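Local structure of inner membrane protein (Salmonella typhimurium LT2, 2QJV) at residues W26-F31 and Y183-Y188; R51-V56 and V87-H92; C108-F113 and D151-V156. The protein probably catalyses the isomerisation of a glucuronate-type sugar acid, as a nickel-binding member of the KduI/IolB family of the cupin superfamily. The protein carries 2 engineered substitutions. All coordinates share one frame; numbering follows the deposited sequence.

Overall arrangement
Interaction 2 lies within the sheet that includes strands 30-35, 104-111, 49-55 and 86-89, whereas interactions 1 and 3 tie that sheet to the one containing strands 154-160 and 181-193. Interaction 3 stands between the others, its centre about 9 Å from each of theirs, while the centres of 1 and 2 are about 16 Å apart. Strand 104-111 makes both connections: Ser-109 N is 2.9 Å from Gly-30 O, and Cys-108 O is 2.9 Å from Cys-52 N, both probable hydrogen bonds. Glu-186 of interaction 1 helps bind one nickel ion; the other, held by His-91 and His-92 of interaction 2, is about 6 Å from the nearest part of the Phe-113 side chain (interaction 3).

Interaction 1: residues W26-F31 and Y183-Y188; sequences WEYVGF and YLEETY. With NI (nickel (II) ion), chain D.
Glu-185 draws hydrogen bonds from the backbone N-H groups of Glu-27, Tyr-28 and Val-29, using both carboxylate oxygens. OE1 accepts Tyr-28 N at 2.8 Å on its syn lone pair and Val-29 N at 2.9 Å nearly along the C-O bond. OE2 receives Glu-27 N at 2.9 Å, from 37° above the carboxylate plane, while Tyr-183 OH donates to its anti lone pair at 2.6 Å. Four donors thus satisfy one buried carboxylate and would probably stabilise its negative charge; a glutamate suits the place because its extended chain spans the gap to three successive backbone N-H groups. Water bridges Tyr-183 OH to Glu-27 OE2, which also bonds to Ser-20 and His-18 of the second subunit.

Stacking comes next. The Glu-185 carboxylate lies almost flat against Trp-26, the planes only 8° apart, and its CB makes a CH-pi contact 3.8 Å from the centroid of the six-membered ring. Trp-26 CG sits between its backbone N and carbonyl carbon (chi1 64°), folding the indole over this chain; NE1 fixes the ring's rotation by donating in plane to Val-29 O.

Apolar packing continues along the strand. Thr-187 CG2 touches the indole edge at CZ2, 3.6 Å away, and meets Val-29 CG1 tip to tip, its methyl giving a polar residue a place among hydrocarbons.

Glu-186 points its CB away from segment 26-31 and binds nickel through OE1 at 2.1 Å. With His-171, His-173 and His-229 it forms the three-histidine, one-glutamate metal site characteristic of cupins.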
ATOM      1  N   TRP A  26       0.989  14.426  15.079  1.00 34.48           N
ATOM      2  CA  TRP A  26      -0.015  15.353  15.585  1.00 34.40           C
ATOM      3  C   TRP A  26       0.595  16.371  16.589  1.00 35.24           C
ATOM      4  O   TRP A  26       1.826  16.540  16.641  1.00 33.73           O
ATOM      5  CB  TRP A  26      -1.252  14.573  16.111  1.00 33.74           C
ATOM      6  CG  TRP A  26      -1.113  13.682  17.258  1.00 30.76           C
ATOM      7  CD1 TRP A  26      -0.352  13.866  18.411  1.00 31.72           C
ATOM      8  CD2 TRP A  26      -1.948  12.546  17.536  1.00 34.03           C
ATOM      9  NE1 TRP A  26      -0.587  12.872  19.280  1.00 35.38           N
ATOM     10  CE2 TRP A  26      -1.553  12.040  18.786  1.00 34.39           C
ATOM     11  CE3 TRP A  26      -2.945  11.859  16.800  1.00 37.19           C
ATOM     12  CZ2 TRP A  26      -2.145  10.898  19.360  1.00 36.76           C
ATOM     13  CZ3 TRP A  26      -3.516  10.730  17.357  1.00 34.01           C
ATOM     14  CH2 TRP A  26      -3.109  10.254  18.626  1.00 33.02           C
ATOM     15  N   GLU A  27      -0.248  17.056  17.361  1.00 35.66           N
ATOM     16  CA  GLU A  27       0.195  18.229  18.142  1.00 35.74           C
ATOM     17  C   GLU A  27       0.145  18.214  19.652  1.00 34.81           C
ATOM     18  O   GLU A  27       0.873  18.978  20.288  1.00 35.34           O
ATOM     19  CB  GLU A  27      -0.643  19.412  17.645  1.00 31.38           C
ATOM     20  CG  GLU A  27      -0.334  19.776  16.225  1.00 31.60           C
ATOM     21  CD  GLU A  27      -1.332  20.745  15.607  1.00 38.01           C
ATOM     22  OE1 GLU A  27      -1.594  21.778  16.241  1.00 38.50           O
ATOM     23  OE2 GLU A  27      -1.842  20.493  14.479  1.00 34.16           O
ATOM     24  N   TYR A  28      -0.674  17.353  20.250  1.00 35.35           N
ATOM     25  CA  TYR A  28      -0.906  17.416  21.694  1.00 35.56           C
ATOM     26  C   TYR A  28      -0.611  16.158  22.509  1.00 36.70           C
ATOM     27  O   TYR A  28       0.164  16.191  23.459  1.00 37.64           O
ATOM     28  CB  TYR A  28      -2.387  17.818  21.976  1.00 36.54           C
ATOM     29  CG  TYR A  28      -2.773  19.169  21.370  1.00 32.87           C
ATOM     30  CD1 TYR A  28      -3.189  19.277  20.049  1.00 30.79           C
ATOM     31  CD2 TYR A  28      -2.674  20.346  22.121  1.00 40.11           C
ATOM     32  CE1 TYR A  28      -3.508  20.509  19.478  1.00 31.10           C
ATOM     33  CE2 TYR A  28      -3.007  21.570  21.574  1.00 36.97           C
ATOM     34  CZ  TYR A  28      -3.422  21.641  20.262  1.00 34.60           C
ATOM     35  OH  TYR A  28      -3.709  22.857  19.721  1.00 32.93           O
ATOM     36  N   VAL A  29      -1.273  15.066  22.166  1.00 36.51           N
ATOM     37  CA  VAL A  29      -1.258  13.865  23.011  1.00 35.76           C
ATOM     38  C   VAL A  29       0.058  13.038  22.975  1.00 34.56           C
ATOM     39  O   VAL A  29       0.622  12.714  21.925  1.00 35.37           O
ATOM     40  CB  VAL A  29      -2.489  12.941  22.721  1.00 36.42           C
ATOM     41  CG1 VAL A  29      -2.417  11.601  23.518  1.00 34.42           C
ATOM     42  CG2 VAL A  29      -3.798  13.646  23.053  1.00 32.75           C
ATOM     43  N   GLY A  30       0.505  12.731  24.172  1.00 36.67           N
ATOM     44  CA  GLY A  30       1.572  11.779  24.403  1.00 35.46           C
ATOM     45  C   GLY A  30       1.009  10.681  25.295  1.00 35.65           C
ATOM     46  O   GLY A  30       0.158  10.919  26.172  1.00 36.58           O
ATOM     47  N   PHE A  31       1.446   9.449  25.041  1.00 38.17           N
ATOM     48  CA  PHE A  31       1.041   8.330  25.844  1.00 38.24           C
ATOM     49  C   PHE A  31       2.210   7.326  25.987  1.00 36.79           C
ATOM     50  O   PHE A  31       2.689   6.768  25.016  1.00 36.25           O
ATOM     51  CB  PHE A  31      -0.218   7.646  25.244  1.00 38.18           C
ATOM     52  CG  PHE A  31      -0.693   6.485  26.056  1.00 38.30           C
ATOM     53  CD1 PHE A  31      -1.312   6.691  27.276  1.00 39.00           C
ATOM     54  CD2 PHE A  31      -0.474   5.180  25.631  1.00 37.30           C
ATOM     55  CE1 PHE A  31      -1.726   5.612  28.032  1.00 38.33           C
ATOM     56  CE2 PHE A  31      -0.865   4.116  26.397  1.00 36.39           C
ATOM     57  CZ  PHE A  31      -1.481   4.347  27.600  1.00 35.98           C
ATOM     58  N   TYR A 183     -11.665  19.569  18.162  1.00 36.72           N
ATOM     59  CA  TYR A 183     -10.548  18.749  17.715  1.00 39.02           C
ATOM     60  C   TYR A 183      -9.882  18.156  18.968  1.00 36.08           C
ATOM     61  O   TYR A 183      -9.348  18.890  19.819  1.00 35.11           O
ATOM     62  CB  TYR A 183      -9.533  19.565  16.908  1.00 40.47           C
ATOM     63  CG  TYR A 183      -8.209  18.865  16.614  1.00 36.25           C
ATOM     64  CD1 TYR A 183      -8.048  18.076  15.495  1.00 44.38           C
ATOM     65  CD2 TYR A 183      -7.100  19.007  17.468  1.00 42.65           C
ATOM     66  CE1 TYR A 183      -6.853  17.445  15.226  1.00 45.06           C
ATOM     67  CE2 TYR A 183      -5.901  18.374  17.205  1.00 43.42           C
ATOM     68  CZ  TYR A 183      -5.770  17.610  16.070  1.00 37.28           C
ATOM     69  OH  TYR A 183      -4.577  16.939  15.789  1.00 34.06           O
ATOM     70  N   LEU A 184      -9.887  16.837  19.029  1.00 34.97           N
ATOM     71  CA  LEU A 184      -9.273  16.081  20.106  1.00 35.60           C
ATOM     72  C   LEU A 184      -8.594  14.850  19.549  1.00 34.09           C
ATOM     73  O   LEU A 184      -9.225  13.971  18.964  1.00 37.12           O
ATOM     74  CB  LEU A 184     -10.290  15.667  21.198  1.00 36.96           C
ATOM     75  CG  LEU A 184     -10.889  16.787  22.052  1.00 39.94           C
ATOM     76  CD1 LEU A 184     -12.029  16.182  22.832  1.00 34.51           C
ATOM     77  CD2 LEU A 184      -9.883  17.588  23.020  1.00 32.06           C
ATOM     78  N   GLU A 185      -7.265  14.839  19.656  1.00 38.30           N
ATOM     79  CA  GLU A 185      -6.501  13.642  19.336  1.00 36.66           C
ATOM     80  C   GLU A 185      -6.887  12.600  20.398  1.00 36.39           C
ATOM     81  O   GLU A 185      -7.176  12.964  21.528  1.00 36.61           O
ATOM     82  CB  GLU A 185      -5.014  13.944  19.381  1.00 36.47           C
ATOM     83  CG  GLU A 185      -4.578  14.906  18.288  1.00 33.84           C
ATOM     84  CD  GLU A 185      -3.372  15.765  18.644  1.00 34.18           C
ATOM     85  OE1 GLU A 185      -2.724  15.523  19.676  1.00 34.08           O
ATOM     86  OE2 GLU A 185      -3.091  16.712  17.869  1.00 36.16           O
ATOM     87  N   GLU A 186      -6.866  11.329  20.043  1.00 37.51           N
ATOM     88  CA  GLU A 186      -7.230  10.276  20.982  1.00 36.60           C
ATOM     89  C   GLU A 186      -6.366   9.014  20.800  1.00 36.24           C
ATOM     90  O   GLU A 186      -6.084   8.562  19.690  1.00 36.98           O
ATOM     91  CB  GLU A 186      -8.730   9.934  20.900  1.00 35.62           C
ATOM     92  CG  GLU A 186      -9.191   8.982  21.991  1.00 36.80           C
ATOM     93  CD  GLU A 186     -10.688   8.832  22.118  1.00 44.34           C
ATOM     94  OE1 GLU A 186     -11.426   9.164  21.168  1.00 38.93           O
ATOM     95  OE2 GLU A 186     -11.152   8.322  23.167  1.00 49.45           O
ATOM     96  N   THR A 187      -5.906   8.490  21.928  1.00 35.84           N
ATOM     97  CA  THR A 187      -5.196   7.219  21.963  1.00 36.31           C
ATOM     98  C   THR A 187      -6.068   6.190  22.717  1.00 37.44           C
ATOM     99  O   THR A 187      -6.842   6.545  23.604  1.00 37.99           O
ATOM    100  CB  THR A 187      -3.757   7.323  22.582  1.00 33.90           C
ATOM    101  OG1 THR A 187      -3.848   7.818  23.927  1.00 37.98           O
ATOM    102  CG2 THR A 187      -2.780   8.190  21.693  1.00 33.48           C
ATOM    103  N   TYR A 188      -5.938   4.926  22.309  1.00 37.29           N
ATOM    104  CA  TYR A 188      -6.573   3.761  22.908  1.00 36.47           C
ATOM    105  C   TYR A 188      -5.440   2.821  23.298  1.00 38.02           C
ATOM    106  O   TYR A 188      -4.645   2.458  22.451  1.00 37.78           O
ATOM    107  CB  TYR A 188      -7.455   2.988  21.910  1.00 37.69           C
ATOM    108  CG  TYR A 188      -8.848   3.545  21.706  1.00 36.26           C
ATOM    109  CD1 TYR A 188      -9.025   4.786  21.129  1.00 36.29           C
ATOM    110  CD2 TYR A 188      -9.989   2.834  22.096  1.00 34.10           C
ATOM    111  CE1 TYR A 188     -10.271   5.320  20.955  1.00 39.09           C
ATOM    112  CE2 TYR A 188     -11.247   3.374  21.927  1.00 35.66           C
ATOM    113  CZ  TYR A 188     -11.374   4.610  21.349  1.00 40.08           C
ATOM    114  OH  TYR A 188     -12.610   5.121  21.186  1.00 38.40           O
TER
HETATM  115 NI    NI D 271     -13.494   9.338  20.843  1.00 22.23          NI
HETATM  116  O   HOH W   1      -2.727  17.900  13.887  1.00 26.21           O
HETATM  117  O   HOH W   2     -13.642   7.480  21.999  1.00 23.15           O
HETATM  118  O   HOH W   3     -13.831  10.159  22.841  1.00 23.07           O

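Interaction 2: residues R51-V56 and V87-H92; sequences RCLVLV and VYLPHH. With NI (nickel (II) ion), chain C.
Arg-51 O accepts the shortest hydrogen bond of the contact, from Leu-89 N at 2.7 Å, and the CA-H of Tyr-88 makes a second, weaker contact with the same oxygen. Arg-51 N returns a bond to Leu-89 O, closing a hydrogen-bonded antiparallel pair. Two residues on, Leu-53 and Val-87 repeat the pattern, with Leu-53 N and Val-87 O 2.9 Å apart. Between them Cys-52 faces Tyr-88 as a non-hydrogen-bonded pair, where Cys-52 CA brings its hydrogen to Val-87 O.

On the face carrying Arg-51, Leu-53, Val-87 and Leu-89, leucine methyls make the interstrand packing. Leu-89 CG stands beside its backbone N (chi1 -55°), and its CD1 reaches diagonally to Leu-53 CD1, 3.8 Å away. Branched aliphatic residues suit this buried face, while arginine suits its partly exposed end: the extended chain stands out from the sheet and carries the guanidinium to Asp-47, where NH2 forms a salt bridge. A water in the guanidinium plane takes NH1 at 3.2 Å and lies 2.9 Å from Pro-90 O, to which it probably donates. On the other face Tyr-88 OH bonds to Glu-50.

Past Pro-90 the chain leaves the sheet, and two consecutive histidines grasp a nickel ion, His-92 NE2 at 2.0 Å and His-91 NE2 at 2.4 Å, with two waters as further ligands. Imidazole nitrogens are apt donors for this metal, but the two-histidine site differs from the four-residue one built with Glu-186. The strands themselves form an antiparallel ladder, at 160° to each other, in one of the sheets of this cupin fold.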
ATOM      1  N   ARG A  51       0.980  15.924  33.125  1.00 36.21           N
ATOM      2  CA  ARG A  51       0.850  14.487  33.116  1.00 37.28           C
ATOM      3  C   ARG A  51      -0.220  13.944  34.085  1.00 38.39           C
ATOM      4  O   ARG A  51      -0.556  14.551  35.115  1.00 39.00           O
ATOM      5  CB  ARG A  51       2.192  13.818  33.463  1.00 37.63           C
ATOM      6  CG  ARG A  51       3.296  13.933  32.422  1.00 41.01           C
ATOM      7  CD  ARG A  51       4.681  13.512  32.932  1.00 41.13           C
ATOM      8  NE  ARG A  51       5.672  13.563  31.839  1.00 42.50           N
ATOM      9  CZ  ARG A  51       6.355  14.648  31.461  1.00 42.41           C
ATOM     10  NH1 ARG A  51       6.164  15.810  32.047  1.00 41.70           N
ATOM     11  NH2 ARG A  51       7.204  14.581  30.437  1.00 48.59           N
ATOM     12  N   CYS A  52      -0.750  12.777  33.708  1.00 40.08           N
ATOM     13  CA  CYS A  52      -1.654  12.002  34.522  1.00 40.40           C
ATOM     14  C   CYS A  52      -1.065  10.576  34.519  1.00 40.13           C
ATOM     15  O   CYS A  52      -0.983   9.906  33.502  1.00 39.53           O
ATOM     16  CB  CYS A  52      -3.108  12.029  34.014  1.00 41.94           C
ATOM     17  SG  CYS A  52      -4.268  11.144  35.097  1.00 43.54           S
ATOM     18  N   LEU A  53      -0.566  10.194  35.682  1.00 37.77           N
ATOM     19  CA  LEU A  53       0.042   8.902  35.939  1.00 38.71           C
ATOM     20  C   LEU A  53      -1.076   7.994  36.327  1.00 38.37           C
ATOM     21  O   LEU A  53      -1.690   8.202  37.378  1.00 44.64           O
ATOM     22  CB  LEU A  53       1.023   8.989  37.095  1.00 38.98           C
ATOM     23  CG  LEU A  53       2.454   9.525  36.865  1.00 46.91           C
ATOM     24  CD1 LEU A  53       2.484  10.650  35.872  1.00 42.66           C
ATOM     25  CD2 LEU A  53       3.078   9.906  38.219  1.00 41.39           C
ATOM     26  N   VAL A  54      -1.368   7.014  35.499  1.00 39.06           N
ATOM     27  CA  VAL A  54      -2.449   6.061  35.766  1.00 38.57           C
ATOM     28  C   VAL A  54      -1.825   4.708  36.139  1.00 37.66           C
ATOM     29  O   VAL A  54      -0.992   4.157  35.393  1.00 40.33           O
ATOM     30  CB  VAL A  54      -3.423   5.916  34.594  1.00 39.67           C
ATOM     31  CG1 VAL A  54      -4.530   4.856  34.946  1.00 38.34           C
ATOM     32  CG2 VAL A  54      -4.041   7.290  34.196  1.00 37.93           C
ATOM     33  N   LEU A  55      -2.179   4.218  37.340  1.00 39.10           N
ATOM     34  CA  LEU A  55      -1.745   2.881  37.800  1.00 39.25           C
ATOM     35  C   LEU A  55      -2.742   1.868  37.229  1.00 39.23           C
ATOM     36  O   LEU A  55      -3.855   1.672  37.751  1.00 38.96           O
ATOM     37  CB  LEU A  55      -1.613   2.797  39.332  1.00 40.22           C
ATOM     38  CG  LEU A  55      -0.429   3.519  40.027  1.00 39.64           C
ATOM     39  CD1 LEU A  55      -0.384   5.029  39.793  1.00 40.63           C
ATOM     40  CD2 LEU A  55      -0.423   3.244  41.561  1.00 38.71           C
ATOM     41  N   VAL A  56      -2.366   1.306  36.088  1.00 38.46           N
ATOM     42  CA  VAL A  56      -3.215   0.358  35.359  1.00 39.62           C
ATOM     43  C   VAL A  56      -3.349  -0.964  36.172  1.00 37.91           C
ATOM     44  O   VAL A  56      -4.413  -1.580  36.248  1.00 38.89           O
ATOM     45  CB  VAL A  56      -2.722   0.083  33.883  1.00 37.69           C
ATOM     46  CG1 VAL A  56      -3.692  -0.937  33.206  1.00 37.51           C
ATOM     47  CG2 VAL A  56      -2.517   1.397  33.026  1.00 36.91           C
ATOM     48  N   VAL A  87      -2.248   9.974  39.542  1.00 39.62           N
ATOM     49  CA  VAL A  87      -1.663  11.204  40.084  1.00 39.98           C
ATOM     50  C   VAL A  87      -1.548  12.239  38.965  1.00 39.53           C
ATOM     51  O   VAL A  87      -0.965  11.950  37.900  1.00 38.96           O
ATOM     52  CB  VAL A  87      -0.283  11.002  40.729  1.00 37.43           C
ATOM     53  CG1 VAL A  87       0.291  12.394  41.171  1.00 34.40           C
ATOM     54  CG2 VAL A  87      -0.398   9.997  41.869  1.00 37.90           C
ATOM     55  N   TYR A  88      -2.166  13.403  39.195  1.00 39.59           N
ATOM     56  CA  TYR A  88      -2.055  14.538  38.293  1.00 38.11           C
ATOM     57  C   TYR A  88      -0.773  15.329  38.613  1.00 37.54           C
ATOM     58  O   TYR A  88      -0.538  15.694  39.768  1.00 35.63           O
ATOM     59  CB  TYR A  88      -3.302  15.466  38.344  1.00 37.92           C
ATOM     60  CG  TYR A  88      -3.045  16.732  37.555  1.00 38.37           C
ATOM     61  CD1 TYR A  88      -3.170  16.753  36.161  1.00 40.99           C
ATOM     62  CD2 TYR A  88      -2.571  17.896  38.182  1.00 35.68           C
ATOM     63  CE1 TYR A  88      -2.876  17.903  35.447  1.00 37.12           C
ATOM     64  CE2 TYR A  88      -2.274  19.046  37.462  1.00 37.53           C
ATOM     65  CZ  TYR A  88      -2.424  19.036  36.102  1.00 41.70           C
ATOM     66  OH  TYR A  88      -2.117  20.170  35.391  1.00 38.54           O
ATOM     67  N   LEU A  89       0.038  15.598  37.581  1.00 37.29           N
ATOM     68  CA  LEU A  89       1.247  16.391  37.706  1.00 37.89           C
ATOM     69  C   LEU A  89       1.162  17.593  36.773  1.00 36.63           C
ATOM     70  O   LEU A  89       1.004  17.411  35.578  1.00 38.62           O
ATOM     71  CB  LEU A  89       2.519  15.599  37.346  1.00 39.82           C
ATOM     72  CG  LEU A  89       2.861  14.300  38.029  1.00 39.21           C
ATOM     73  CD1 LEU A  89       4.134  13.699  37.387  1.00 38.08           C
ATOM     74  CD2 LEU A  89       2.984  14.559  39.557  1.00 35.41           C
ATOM     75  N   PRO A  90       1.281  18.812  37.320  1.00 38.23           N
ATOM     76  CA  PRO A  90       1.321  19.996  36.451  1.00 36.45           C
ATOM     77  C   PRO A  90       2.666  20.022  35.739  1.00 36.26           C
ATOM     78  O   PRO A  90       3.554  19.186  36.011  1.00 37.38           O
ATOM     79  CB  PRO A  90       1.190  21.154  37.429  1.00 37.29           C
ATOM     80  CG  PRO A  90       1.808  20.636  38.680  1.00 39.69           C
ATOM     81  CD  PRO A  90       1.446  19.179  38.732  1.00 35.03           C
ATOM     82  N   HIS A  91       2.819  20.931  34.795  1.00 38.40           N
ATOM     83  CA  HIS A  91       4.095  21.044  34.096  1.00 37.36           C
ATOM     84  C   HIS A  91       5.165  21.634  35.042  1.00 36.76           C
ATOM     85  O   HIS A  91       4.852  22.097  36.139  1.00 35.25           O
ATOM     86  CB  HIS A  91       3.915  21.826  32.812  1.00 37.24           C
ATOM     87  CG  HIS A  91       3.841  23.280  33.031  1.00 39.92           C
ATOM     88  ND1 HIS A  91       2.765  23.889  33.642  1.00 40.88           N
ATOM     89  CD2 HIS A  91       4.755  24.242  32.819  1.00 46.74           C
ATOM     90  CE1 HIS A  91       3.010  25.178  33.750  1.00 48.28           C
ATOM     91  NE2 HIS A  91       4.205  25.412  33.258  1.00 45.12           N
ATOM     92  N   HIS A  92       6.428  21.554  34.631  1.00 38.59           N
ATOM     93  CA  HIS A  92       7.593  21.970  35.436  1.00 38.68           C
ATOM     94  C   HIS A  92       7.650  21.162  36.748  1.00 37.62           C
ATOM     95  O   HIS A  92       8.028  21.700  37.775  1.00 39.42           O
ATOM     96  CB  HIS A  92       7.643  23.448  35.906  1.00 40.83           C
ATOM     97  CG  HIS A  92       7.470  24.498  34.859  1.00 48.24           C
ATOM     98  ND1 HIS A  92       8.187  24.538  33.677  1.00 44.30           N
ATOM     99  CD2 HIS A  92       6.761  25.661  34.921  1.00 50.18           C
ATOM    100  CE1 HIS A  92       7.843  25.635  33.018  1.00 51.10           C
ATOM    101  NE2 HIS A  92       6.963  26.328  33.745  1.00 28.73           N
TER
HETATM  102 NI    NI C 270       5.433  27.408  33.055  1.00 59.16          NI
HETATM  103  O   HOH W   4       4.386  16.957  34.413  1.00 23.33           O
HETATM  104  O   HOH W   5       4.388  28.442  35.011  1.00 44.93           O
HETATM  105  O   HOH W   6       6.161  27.251  31.133  1.00 42.85           O

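Interaction 3: residues C108-F113 and D151-V156; sequences CSAPGF and DSLLVV
Leu-153 packs its two methyls against strand 104-111, at the apolar centre of a contact between the two facing sheets of the cupin fold. CD2 lies 3.8 Å from Ala-110 CB and also covers Cys-108 CB, while CD1 rests on the backbone at Cys-108 O. The small alanine lets Ser-152 come close to strand 104-111, its CB meeting Ser-152 CB at 3.6 Å. Farther along, Cys-108 SG touches Val-155 CG2; Val-244 of strand 238-246 adjoins both Cys-108 and Leu-153.

Outward the contact turns polar. Ser-152, with OG beside its backbone N (chi1 -65°), donates to Pro-111 O at 2.7 Å, supplying a proton to a carbonyl at the strand's end. Glu-50 draws in the opposing turn by accepting the backbone N-H groups of Asp-151, Ser-152 and Leu-153.

At the exposed end, Phe-113 lays its ring against Asp-151, whose CB sits over one face, 3.8 Å from the centroid; ring and carboxylate planes are 23° apart. Asp-151 OD2 lies 3.4 Å from Gly-112 CA. The same oxygen accepts Gly-114 N and, from 39° above its carboxylate plane, Phe-113 N at 2.8 Å.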
ATOM      1  N   CYS A 108       0.180   9.685  30.812  1.00 39.09           N
ATOM      2  CA  CYS A 108      -0.623  10.429  29.836  1.00 39.89           C
ATOM      3  C   CYS A 108      -0.108  11.853  29.823  1.00 40.73           C
ATOM      4  O   CYS A 108       0.003  12.455  30.890  1.00 42.20           O
ATOM      5  CB  CYS A 108      -2.117  10.407  30.216  1.00 40.57           C
ATOM      6  SG  CYS A 108      -2.771   8.783  30.660  1.00 43.43           S
ATOM      7  N   SER A 109       0.241  12.400  28.651  1.00 39.42           N
ATOM      8  CA  SER A 109       0.788  13.744  28.609  1.00 36.74           C
ATOM      9  C   SER A 109       0.172  14.648  27.547  1.00 36.09           C
ATOM     10  O   SER A 109      -0.313  14.181  26.534  1.00 36.94           O
ATOM     11  CB  SER A 109       2.324  13.690  28.423  1.00 36.27           C
ATOM     12  OG  SER A 109       2.689  13.083  27.199  1.00 37.02           O
ATOM     13  N   ALA A 110       0.221  15.951  27.818  1.00 36.86           N
ATOM     14  CA  ALA A 110      -0.286  16.993  26.922  1.00 36.29           C
ATOM     15  C   ALA A 110       0.352  18.315  27.306  1.00 37.85           C
ATOM     16  O   ALA A 110       0.993  18.412  28.369  1.00 37.44           O
ATOM     17  CB  ALA A 110      -1.841  17.075  26.932  1.00 36.51           C
ATOM     18  N   PRO A 111       0.210  19.339  26.453  1.00 38.69           N
ATOM     19  CA  PRO A 111       0.799  20.629  26.830  1.00 39.07           C
ATOM     20  C   PRO A 111       0.271  21.188  28.164  1.00 39.02           C
ATOM     21  O   PRO A 111      -0.927  21.091  28.487  1.00 39.29           O
ATOM     22  CB  PRO A 111       0.457  21.544  25.639  1.00 38.43           C
ATOM     23  CG  PRO A 111       0.309  20.587  24.486  1.00 38.68           C
ATOM     24  CD  PRO A 111      -0.366  19.385  25.094  1.00 39.74           C
ATOM     25  N   GLY A 112       1.222  21.698  28.954  1.00 37.99           N
ATOM     26  CA  GLY A 112       0.942  22.305  30.221  1.00 39.66           C
ATOM     27  C   GLY A 112       1.362  23.757  30.273  1.00 39.11           C
ATOM     28  O   GLY A 112       2.419  24.129  29.793  1.00 40.19           O
ATOM     29  N   PHE A 113       0.516  24.564  30.885  1.00 40.25           N
ATOM     30  CA  PHE A 113       0.730  26.002  31.018  1.00 42.48           C
ATOM     31  C   PHE A 113       0.196  26.604  32.314  1.00 41.87           C
ATOM     32  O   PHE A 113       0.569  27.714  32.645  1.00 41.69           O
ATOM     33  CB  PHE A 113       0.086  26.739  29.824  1.00 44.93           C
ATOM     34  CG  PHE A 113      -1.326  26.288  29.508  1.00 44.66           C
ATOM     35  CD1 PHE A 113      -2.410  26.818  30.200  1.00 52.21           C
ATOM     36  CD2 PHE A 113      -1.568  25.350  28.517  1.00 53.84           C
ATOM     37  CE1 PHE A 113      -3.697  26.402  29.925  1.00 50.40           C
ATOM     38  CE2 PHE A 113      -2.865  24.937  28.220  1.00 52.40           C
ATOM     39  CZ  PHE A 113      -3.932  25.482  28.926  1.00 49.11           C
ATOM     40  N   ASP A 151      -5.056  21.341  32.466  1.00 36.64           N
ATOM     41  CA  ASP A 151      -4.882  22.320  31.409  1.00 36.28           C
ATOM     42  C   ASP A 151      -5.391  21.807  30.044  1.00 35.24           C
ATOM     43  O   ASP A 151      -5.993  22.530  29.266  1.00 33.53           O
ATOM     44  CB  ASP A 151      -3.398  22.697  31.212  1.00 36.00           C
ATOM     45  CG  ASP A 151      -2.704  23.188  32.478  1.00 35.81           C
ATOM     46  OD1 ASP A 151      -3.357  23.533  33.491  1.00 37.50           O
ATOM     47  OD2 ASP A 151      -1.445  23.190  32.421  1.00 38.08           O
ATOM     48  N   SER A 152      -5.122  20.543  29.796  1.00 35.43           N
ATOM     49  CA  SER A 152      -5.305  19.899  28.484  1.00 36.31           C
ATOM     50  C   SER A 152      -5.883  18.475  28.517  1.00 37.62           C
ATOM     51  O   SER A 152      -6.775  18.137  27.725  1.00 37.76           O
ATOM     52  CB  SER A 152      -3.927  19.865  27.795  1.00 38.24           C
ATOM     53  OG  SER A 152      -3.450  21.187  27.523  1.00 38.13           O
ATOM     54  N   LEU A 153      -5.370  17.660  29.446  1.00 38.66           N
ATOM     55  CA  LEU A 153      -5.674  16.214  29.531  1.00 38.68           C
ATOM     56  C   LEU A 153      -7.116  15.827  29.850  1.00 37.62           C
ATOM     57  O   LEU A 153      -7.756  16.382  30.748  1.00 35.75           O
ATOM     58  CB  LEU A 153      -4.744  15.512  30.556  1.00 37.94           C
ATOM     59  CG  LEU A 153      -3.266  15.308  30.185  1.00 38.24           C
ATOM     60  CD1 LEU A 153      -2.394  14.997  31.463  1.00 35.80           C
ATOM     61  CD2 LEU A 153      -3.084  14.242  29.071  1.00 37.84           C
ATOM     62  N   LEU A 154      -7.598  14.837  29.093  1.00 38.19           N
ATOM     63  CA  LEU A 154      -8.878  14.199  29.309  1.00 37.21           C
ATOM     64  C   LEU A 154      -8.517  12.715  29.303  1.00 37.22           C
ATOM     65  O   LEU A 154      -7.896  12.250  28.365  1.00 36.73           O
ATOM     66  CB  LEU A 154      -9.872  14.550  28.217  1.00 37.19           C
ATOM     67  CG  LEU A 154     -10.268  16.042  28.078  1.00 35.74           C
ATOM     68  CD1 LEU A 154     -10.982  16.314  26.732  1.00 36.95           C
ATOM     69  CD2 LEU A 154     -11.114  16.449  29.265  1.00 34.83           C
ATOM     70  N   VAL A 155      -8.898  12.001  30.361  1.00 37.08           N
ATOM     71  CA  VAL A 155      -8.531  10.583  30.560  1.00 35.85           C
ATOM     72  C   VAL A 155      -9.755   9.785  31.012  1.00 37.01           C
ATOM     73  O   VAL A 155     -10.506  10.200  31.903  1.00 37.15           O
ATOM     74  CB  VAL A 155      -7.343  10.394  31.562  1.00 37.55           C
ATOM     75  CG1 VAL A 155      -6.929   8.911  31.690  1.00 35.32           C
ATOM     76  CG2 VAL A 155      -6.126  11.280  31.181  1.00 37.35           C
ATOM     77  N   VAL A 156      -9.973   8.653  30.342  1.00 38.60           N
ATOM     78  CA  VAL A 156     -11.087   7.772  30.661  1.00 36.75           C
ATOM     79  C   VAL A 156     -10.645   6.317  30.415  1.00 37.52           C
ATOM     80  O   VAL A 156      -9.783   6.069  29.585  1.00 37.11           O
ATOM     81  CB  VAL A 156     -12.342   8.143  29.796  1.00 38.66           C
ATOM     82  CG1 VAL A 156     -12.055   7.943  28.290  1.00 35.79           C
ATOM     83  CG2 VAL A 156     -13.602   7.369  30.211  1.00 34.01           C
TER